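Local coordinates for protein transcriptional regulator (Aquifex aeolicus, PDB 2EH3) that probably binds DNA as a dimeric TetR/AcrR-family transcription factor and so regulates gene expression, and also binds magnesium ions, at residues E5-V10 with G37-H42; L14-G19 with V90-L95; F122-K125 with A131-L134. One frame throughout, in Å; residues are numbered along the deposited sequence.

Interaction 1: residues E5-V10 with G37-H42; sequences ERILEV and GAFYFH
Ile-7 meets Phe-39, Ala-38 and His-42 with its two branches, a clear example of one aliphatic side chain joining two helices that cross nearly at right angles. The axes of the short helical segments 5-10 and 37-42 come within 10.8 Å at 99°, and the contact between them rests on van der Waals packing round Ile-7.

The first kind is aliphatic against aromatic. With chi1 -68° placing CG1 of Ile-7 beside the backbone N, its CG2 falls anti to that N and reaches the Phe-39 ring, lying 3.8 Å from CD1 and 3.9 Å from CE1. The ring stands where it can receive this methyl because Phe-39 CG is itself anti to the backbone N (chi1 177°).

The second kind is aliphatic against backbone and imidazole. The longer branch of Ile-7 ends in CD1, which rests 3.9 Å from Phe-39 CA and 4.1 Å from Ala-38 O. The same methyl also approaches the His-42 ring, 4.2 Å from CD2. Leu-34 and Phe-43, in the loops on either side of helix 36-42, touch Ile-7 as well.

Polar groups tie helix 3-18 down elsewhere: Glu-5 forms a salt bridge with Arg-56, and Arg-6 NH1 a hydrogen bond with Ala-32 O. Val-25, Val-29 and Leu-49 also pack against Phe-39, completing the hydrophobic centre of a small helical domain whose residues 24-43 are the predicted helix-turn-helix.

With no polar bond directing it, the contact helps to set helix 36-42, probably the DNA-recognition helix as in other TetR proteins, through fit alone, and probably shares that task with the residues round Phe-39.

Interaction 2: residues L14-G19 with V90-L95; sequences LFFEKG and VVYIFL
Tyr-92 and Phe-16 meet at about a right angle, and tracing the tyrosine outward illustrates how one aromatic residue can serve a ring, a carbonyl and a second subunit in turn. Its CG is anti to the backbone N (chi1 -170°), which carries the ring across toward helix 3-18. CB lies in the plane of the Phe-16 ring, at its edge, 3.8 Å from CD1. One atom further, CG has Phe-16 CE1 at 3.7 Å, above a face of the tyrosine ring. The ring then divides: Tyr-92 CD2 keeps Phe-16 CE1 at 3.9 Å. On the other branch Tyr-92 CD1 still meets Phe-16 CD1 (3.8 Å), and Tyr-92 CE1 beyond it lies 3.9 Å from Phe-16 O. At the tip, OH has left this contact and hydrogen-bonds Arg-105 NH1 of the second subunit. The two rings thus make a T-shaped pair, the edge of Phe-16 directed at the face of Tyr-92, with centroids 5.1 Å apart and planes at 74°.

Beside the pair, Ile-93 adds an aliphatic contact. Its CD1 packs 3.7 Å from Phe-15 CB and 4.0 Å from Phe-16 N, touching the start of the Phe-15 side chain and the helix backbone. The ring of Phe-15 leads elsewhere, to Leu-49 and Ile-53 of helix 46-67 and edge-to-face to Tyr-20.

Helix segments 14-18 and 90-95 cross here at 61°, joining the first helix of the DNA-binding part to helix 88-99 of the C-terminal part, an interdomain seam characteristic of the all-helical TetR fold.

Interaction 3: residues F122-K125 with A131-L134; sequences FLEK and AEIL
Glu-124 OE2 is crowded by the carboxylate of Glu-132, 2.9 Å from its OE2 and 3.1 Å from its OE1. The pair sits at the turn of a helical hairpin in the TetR-type C-terminal domain, where helix 105-126 leads through a short connection into helix 131-152, which turns back in direction. As carboxylates both are acceptors, an encounter of like charges; their planes stand 81° apart. Such closeness would be expected to raise the proton affinity of one of the two, although the first turn of helix 131-152, where Glu-132 sits, may ease its negative charge. Each chain is bent at its second torsion (-72° in Glu-124, 90° in Glu-132), and these bends bring the carboxylates together above the gap between the helices.

Trimming Glu-132 to an alanine would remove the group facing Glu-124 OE2, whose carboxylate would probably be left freer to turn and this side of the turn less filled.

Beneath the acids the chemistry turns apolar, an example of charge laid over a greasy layer. Ala-131 CB touches both levels, with Glu-124 OE2 at 3.3 Å and Leu-123 CB at 3.7 Å. Its small size suits a place where the CA atoms of Leu-123 and Ala-131 are only 5.1 Å apart. Pro-73 of helix 73-86 also packs on Leu-123, and Leu-170 of the second subunit on Leu-134, so the hairpin end reaches the dimer interface. Deeper in, Leu-123 CD1 rests 3.9 Å from Leu-134 CB and 4.0 Å from Ala-131 O.

In the fold
Taken together, the three contacts show how an all-helical regulator changes its chemistry from place to place. Interactions 1 and 2 share helix 3-18, their centres about 17 Å apart: the first works inside the DNA-binding part, the second joins that part to the C-terminal one. Both mix buried and partly exposed residues and are apolar or aromatic. Interaction 3, with its centre about 40 Å from that of interaction 1 and across the middle of the chain, adds paired acids beside a buried aliphatic layer. Interactions 2 and 3 each reach the second subunit, whereas no other chain of the assembly touches the segments of interaction 1.

Interaction 1: residues E5-V10 with G37-H42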
# COMPACT_ATOMS: atom_id res chain seq x y z
N GLU A 5 -23.53 -2.32 18.10
CA GLU A 5 -22.90 -3.40 17.36
C GLU A 5 -23.57 -3.59 16.01
O GLU A 5 -22.91 -3.81 15.00
CB GLU A 5 -22.98 -4.72 18.14
CG GLU A 5 -22.01 -4.84 19.30
CD GLU A 5 -22.19 -3.77 20.35
OE1 GLU A 5 -23.35 -3.56 20.80
OE2 GLU A 5 -21.17 -3.15 20.72
N ARG A 6 -24.90 -3.51 15.98
CA ARG A 6 -25.58 -3.70 14.70
C ARG A 6 -25.23 -2.59 13.71
O ARG A 6 -25.00 -2.86 12.51
CB ARG A 6 -27.10 -3.76 14.91
CG ARG A 6 -27.55 -5.03 15.58
CD ARG A 6 -28.88 -5.52 15.02
NE ARG A 6 -30.01 -4.71 15.48
CZ ARG A 6 -30.55 -3.69 14.83
NH1 ARG A 6 -30.07 -3.31 13.64
NH2 ARG A 6 -31.58 -3.05 15.36
N ILE A 7 -25.17 -1.36 14.19
CA ILE A 7 -24.81 -0.23 13.33
C ILE A 7 -23.39 -0.47 12.80
O ILE A 7 -23.12 -0.27 11.63
CB ILE A 7 -24.87 1.08 14.11
CG1 ILE A 7 -26.31 1.40 14.47
CG2 ILE A 7 -24.26 2.23 13.30
CD1 ILE A 7 -26.47 2.53 15.48
N LEU A 8 -22.48 -0.86 13.68
CA LEU A 8 -21.11 -1.10 13.23
C LEU A 8 -21.04 -2.17 12.15
O LEU A 8 -20.28 -2.03 11.18
CB LEU A 8 -20.23 -1.50 14.43
CG LEU A 8 -19.88 -0.30 15.31
CD1 LEU A 8 -19.37 -0.77 16.67
CD2 LEU A 8 -18.84 0.55 14.60
N GLU A 9 -21.82 -3.24 12.29
CA GLU A 9 -21.80 -4.32 11.31
C GLU A 9 -22.34 -3.89 9.96
O GLU A 9 -21.72 -4.18 8.92
CB GLU A 9 -22.55 -5.55 11.84
CG GLU A 9 -21.84 -6.22 13.03
CD GLU A 9 -20.39 -6.57 12.70
OE1 GLU A 9 -20.18 -7.32 11.72
OE2 GLU A 9 -19.48 -6.10 13.41
N VAL A 10 -23.46 -3.16 9.98
CA VAL A 10 -24.05 -2.67 8.75
C VAL A 10 -23.12 -1.68 8.06
O VAL A 10 -22.98 -1.71 6.83
CB VAL A 10 -25.42 -1.99 9.04
CG1 VAL A 10 -25.90 -1.21 7.84
CG2 VAL A 10 -26.46 -3.07 9.40
N GLY A 37 -32.22 8.84 15.23
CA GLY A 37 -31.97 9.09 16.64
C GLY A 37 -31.20 7.95 17.27
O GLY A 37 -30.36 8.16 18.15
N ALA A 38 -31.47 6.74 16.82
CA ALA A 38 -30.77 5.60 17.37
C ALA A 38 -29.30 5.69 16.97
O ALA A 38 -28.40 5.39 17.75
CB ALA A 38 -31.38 4.31 16.83
N PHE A 39 -29.07 6.12 15.74
CA PHE A 39 -27.71 6.24 15.26
C PHE A 39 -26.97 7.33 16.01
O PHE A 39 -25.86 7.10 16.51
CB PHE A 39 -27.71 6.54 13.76
CG PHE A 39 -26.33 6.76 13.19
CD1 PHE A 39 -25.62 5.70 12.62
CD2 PHE A 39 -25.72 8.02 13.27
CE1 PHE A 39 -24.32 5.91 12.14
CE2 PHE A 39 -24.42 8.23 12.79
CZ PHE A 39 -23.73 7.16 12.23
N TYR A 40 -27.57 8.51 16.11
CA TYR A 40 -26.92 9.61 16.79
C TYR A 40 -26.76 9.45 18.28
O TYR A 40 -25.94 10.15 18.90
CB TYR A 40 -27.60 10.91 16.39
CG TYR A 40 -27.26 11.26 14.95
CD1 TYR A 40 -25.94 11.54 14.58
CD2 TYR A 40 -28.23 11.25 13.96
CE1 TYR A 40 -25.60 11.80 13.25
CE2 TYR A 40 -27.90 11.51 12.62
CZ TYR A 40 -26.58 11.79 12.28
OH TYR A 40 -26.23 12.04 10.96
N PHE A 41 -27.52 8.53 18.87
CA PHE A 41 -27.37 8.27 20.29
C PHE A 41 -25.99 7.61 20.50
O PHE A 41 -25.30 7.90 21.48
CB PHE A 41 -28.47 7.33 20.80
CG PHE A 41 -28.28 6.88 22.23
CD1 PHE A 41 -28.68 7.70 23.30
CD2 PHE A 41 -27.73 5.64 22.52
CE1 PHE A 41 -28.54 7.27 24.62
CE2 PHE A 41 -27.58 5.20 23.83
CZ PHE A 41 -27.99 6.02 24.89
N HIS A 42 -25.59 6.76 19.55
CA HIS A 42 -24.31 6.06 19.62
C HIS A 42 -23.13 6.71 18.92
O HIS A 42 -21.98 6.48 19.31
CB HIS A 42 -24.44 4.64 19.08
CG HIS A 42 -25.37 3.78 19.88
ND1 HIS A 42 -25.07 3.32 21.14
CD2 HIS A 42 -26.62 3.33 19.60
CE1 HIS A 42 -26.09 2.62 21.61
NE2 HIS A 42 -27.04 2.61 20.70

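Interaction 2: residues L14-G19 with V90-L95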
# COMPACT_ATOMS: atom_id res chain seq x y z
N LEU A 14 -21.56 -1.81 4.28
CA LEU A 14 -21.77 -0.80 3.25
C LEU A 14 -20.47 -0.11 2.84
O LEU A 14 -20.25 0.12 1.66
CB LEU A 14 -22.80 0.25 3.69
CG LEU A 14 -24.19 -0.34 3.86
CD1 LEU A 14 -25.13 0.77 4.24
CD2 LEU A 14 -24.63 -1.05 2.56
N PHE A 15 -19.60 0.23 3.80
CA PHE A 15 -18.33 0.88 3.43
C PHE A 15 -17.48 -0.06 2.57
O PHE A 15 -16.80 0.38 1.65
CB PHE A 15 -17.53 1.28 4.67
CG PHE A 15 -18.16 2.37 5.51
CD1 PHE A 15 -19.14 3.23 4.99
CD2 PHE A 15 -17.75 2.54 6.83
CE1 PHE A 15 -19.68 4.26 5.79
CE2 PHE A 15 -18.29 3.58 7.63
CZ PHE A 15 -19.25 4.43 7.10
N PHE A 16 -17.48 -1.36 2.90
CA PHE A 16 -16.74 -2.35 2.13
C PHE A 16 -17.28 -2.41 0.71
O PHE A 16 -16.53 -2.38 -0.27
CB PHE A 16 -16.86 -3.73 2.80
CG PHE A 16 -16.26 -4.86 2.00
CD1 PHE A 16 -14.89 -4.95 1.82
CD2 PHE A 16 -17.08 -5.82 1.41
CE1 PHE A 16 -14.33 -5.98 1.07
CE2 PHE A 16 -16.53 -6.85 0.67
CZ PHE A 16 -15.15 -6.93 0.49
N GLU A 17 -18.60 -2.46 0.60
CA GLU A 17 -19.25 -2.53 -0.71
C GLU A 17 -19.11 -1.30 -1.58
O GLU A 17 -18.86 -1.42 -2.78
CB GLU A 17 -20.74 -2.85 -0.54
CG GLU A 17 -21.03 -4.29 -0.11
CD GLU A 17 -20.50 -5.33 -1.08
OE1 GLU A 17 -20.75 -5.20 -2.30
OE2 GLU A 17 -19.85 -6.29 -0.63
N LYS A 18 -19.24 -0.11 -0.99
CA LYS A 18 -19.20 1.07 -1.83
C LYS A 18 -18.48 2.30 -1.31
O LYS A 18 -18.65 3.40 -1.85
CB LYS A 18 -20.62 1.41 -2.26
CG LYS A 18 -21.48 1.86 -1.12
CD LYS A 18 -22.88 1.38 -1.36
CE LYS A 18 -23.88 2.08 -0.45
NZ LYS A 18 -24.01 3.50 -0.80
N GLY A 19 -17.67 2.11 -0.27
CA GLY A 19 -16.88 3.21 0.25
C GLY A 19 -17.52 4.11 1.29
O GLY A 19 -18.73 4.20 1.38
N VAL A 90 -12.53 -4.85 7.03
CA VAL A 90 -12.00 -3.66 7.66
C VAL A 90 -10.64 -3.31 7.06
O VAL A 90 -10.31 -2.14 6.93
CB VAL A 90 -11.91 -3.84 9.19
CG1 VAL A 90 -11.30 -2.60 9.85
CG2 VAL A 90 -13.30 -4.11 9.75
N VAL A 91 -9.86 -4.33 6.68
CA VAL A 91 -8.57 -4.08 6.06
C VAL A 91 -8.81 -3.33 4.76
O VAL A 91 -8.08 -2.40 4.44
CB VAL A 91 -7.81 -5.41 5.78
CG1 VAL A 91 -6.57 -5.12 4.93
CG2 VAL A 91 -7.42 -6.06 7.10
N TYR A 92 -9.84 -3.73 4.01
CA TYR A 92 -10.17 -3.07 2.75
C TYR A 92 -10.56 -1.60 3.02
O TYR A 92 -10.08 -0.68 2.34
CB TYR A 92 -11.30 -3.87 2.10
CG TYR A 92 -11.62 -3.49 0.69
CD1 TYR A 92 -12.40 -2.37 0.43
CD2 TYR A 92 -11.13 -4.23 -0.38
CE1 TYR A 92 -12.70 -2.00 -0.86
CE2 TYR A 92 -11.42 -3.87 -1.68
CZ TYR A 92 -12.20 -2.76 -1.91
OH TYR A 92 -12.47 -2.39 -3.21
N ILE A 93 -11.39 -1.36 4.04
CA ILE A 93 -11.80 0.01 4.39
C ILE A 93 -10.57 0.84 4.81
O ILE A 93 -10.40 2.01 4.42
CB ILE A 93 -12.86 -0.07 5.54
CG1 ILE A 93 -14.15 -0.70 4.98
CG2 ILE A 93 -13.14 1.33 6.11
CD1 ILE A 93 -15.14 -1.19 6.09
N PHE A 94 -9.71 0.22 5.61
CA PHE A 94 -8.49 0.86 6.09
C PHE A 94 -7.66 1.41 4.91
O PHE A 94 -7.18 2.55 4.94
CB PHE A 94 -7.71 -0.21 6.86
CG PHE A 94 -6.53 0.30 7.64
CD1 PHE A 94 -6.70 1.22 8.66
CD2 PHE A 94 -5.27 -0.21 7.39
CE1 PHE A 94 -5.61 1.63 9.43
CE2 PHE A 94 -4.17 0.19 8.16
CZ PHE A 94 -4.35 1.12 9.18
N LEU A 95 -7.48 0.60 3.88
CA LEU A 95 -6.73 1.09 2.71
C LEU A 95 -7.49 2.10 1.85
O LEU A 95 -7.04 3.25 1.64
CB LEU A 95 -6.32 -0.11 1.85
CG LEU A 95 -5.69 0.16 0.49
CD1 LEU A 95 -4.47 1.04 0.61
CD2 LEU A 95 -5.33 -1.17 -0.17

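Interaction 3: residues F122-K125 with A131-L134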
# COMPACT_ATOMS: atom_id res chain seq x y z
N PHE A 122 8.23 -6.63 20.74
CA PHE A 122 8.23 -8.09 20.83
C PHE A 122 9.54 -8.68 20.28
O PHE A 122 10.16 -9.60 20.88
CB PHE A 122 7.00 -8.61 20.05
CG PHE A 122 7.05 -10.08 19.74
CD1 PHE A 122 6.60 -11.03 20.67
CD2 PHE A 122 7.55 -10.53 18.51
CE1 PHE A 122 6.65 -12.38 20.37
CE2 PHE A 122 7.60 -11.90 18.20
CZ PHE A 122 7.15 -12.82 19.14
N LEU A 123 10.02 -8.16 19.16
CA LEU A 123 11.24 -8.68 18.58
C LEU A 123 12.51 -8.29 19.32
O LEU A 123 13.52 -8.96 19.15
CB LEU A 123 11.37 -8.23 17.13
CG LEU A 123 10.35 -8.87 16.18
CD1 LEU A 123 10.42 -8.14 14.86
CD2 LEU A 123 10.64 -10.37 15.99
N GLU A 124 12.46 -7.24 20.14
CA GLU A 124 13.68 -6.81 20.86
C GLU A 124 14.12 -7.82 21.90
O GLU A 124 15.30 -7.84 22.27
CB GLU A 124 13.48 -5.45 21.55
CG GLU A 124 13.43 -4.20 20.64
CD GLU A 124 14.78 -3.79 20.02
OE1 GLU A 124 15.86 -4.11 20.55
OE2 GLU A 124 14.70 -3.10 18.99
N LYS A 125 13.19 -8.67 22.34
CA LYS A 125 13.49 -9.66 23.35
C LYS A 125 14.57 -10.62 22.89
O LYS A 125 15.60 -10.74 23.55
CB LYS A 125 12.23 -10.42 23.76
CG LYS A 125 11.14 -9.50 24.30
CD LYS A 125 10.31 -10.19 25.39
CE LYS A 125 9.26 -9.25 25.97
NZ LYS A 125 9.86 -8.09 26.69
N ALA A 131 15.82 -6.22 15.49
CA ALA A 131 14.36 -5.95 15.62
C ALA A 131 13.81 -4.85 14.72
O ALA A 131 12.75 -4.99 14.09
CB ALA A 131 14.02 -5.68 17.11
N GLU A 132 14.52 -3.73 14.67
CA GLU A 132 14.11 -2.62 13.86
C GLU A 132 14.04 -3.00 12.37
O GLU A 132 13.05 -2.70 11.70
CB GLU A 132 15.09 -1.47 14.08
CG GLU A 132 14.95 -0.89 15.52
CD GLU A 132 15.83 -1.55 16.61
OE1 GLU A 132 16.37 -2.65 16.46
OE2 GLU A 132 15.96 -0.90 17.67
N ILE A 133 15.06 -3.70 11.89
CA ILE A 133 15.14 -4.14 10.49
C ILE A 133 14.05 -5.18 10.19
O ILE A 133 13.34 -5.09 9.18
CB ILE A 133 16.53 -4.80 10.19
CG1 ILE A 133 17.66 -3.82 10.53
CG2 ILE A 133 16.60 -5.26 8.74
CD1 ILE A 133 19.05 -4.42 10.52
N LEU A 134 13.94 -6.16 11.07
CA LEU A 134 12.97 -7.23 10.88
C LEU A 134 11.56 -6.70 10.87
O LEU A 134 10.70 -7.20 10.12
CB LEU A 134 13.10 -8.25 12.01
CG LEU A 134 14.30 -9.18 11.96
CD1 LEU A 134 14.49 -9.89 13.33
CD2 LEU A 134 14.08 -10.19 10.83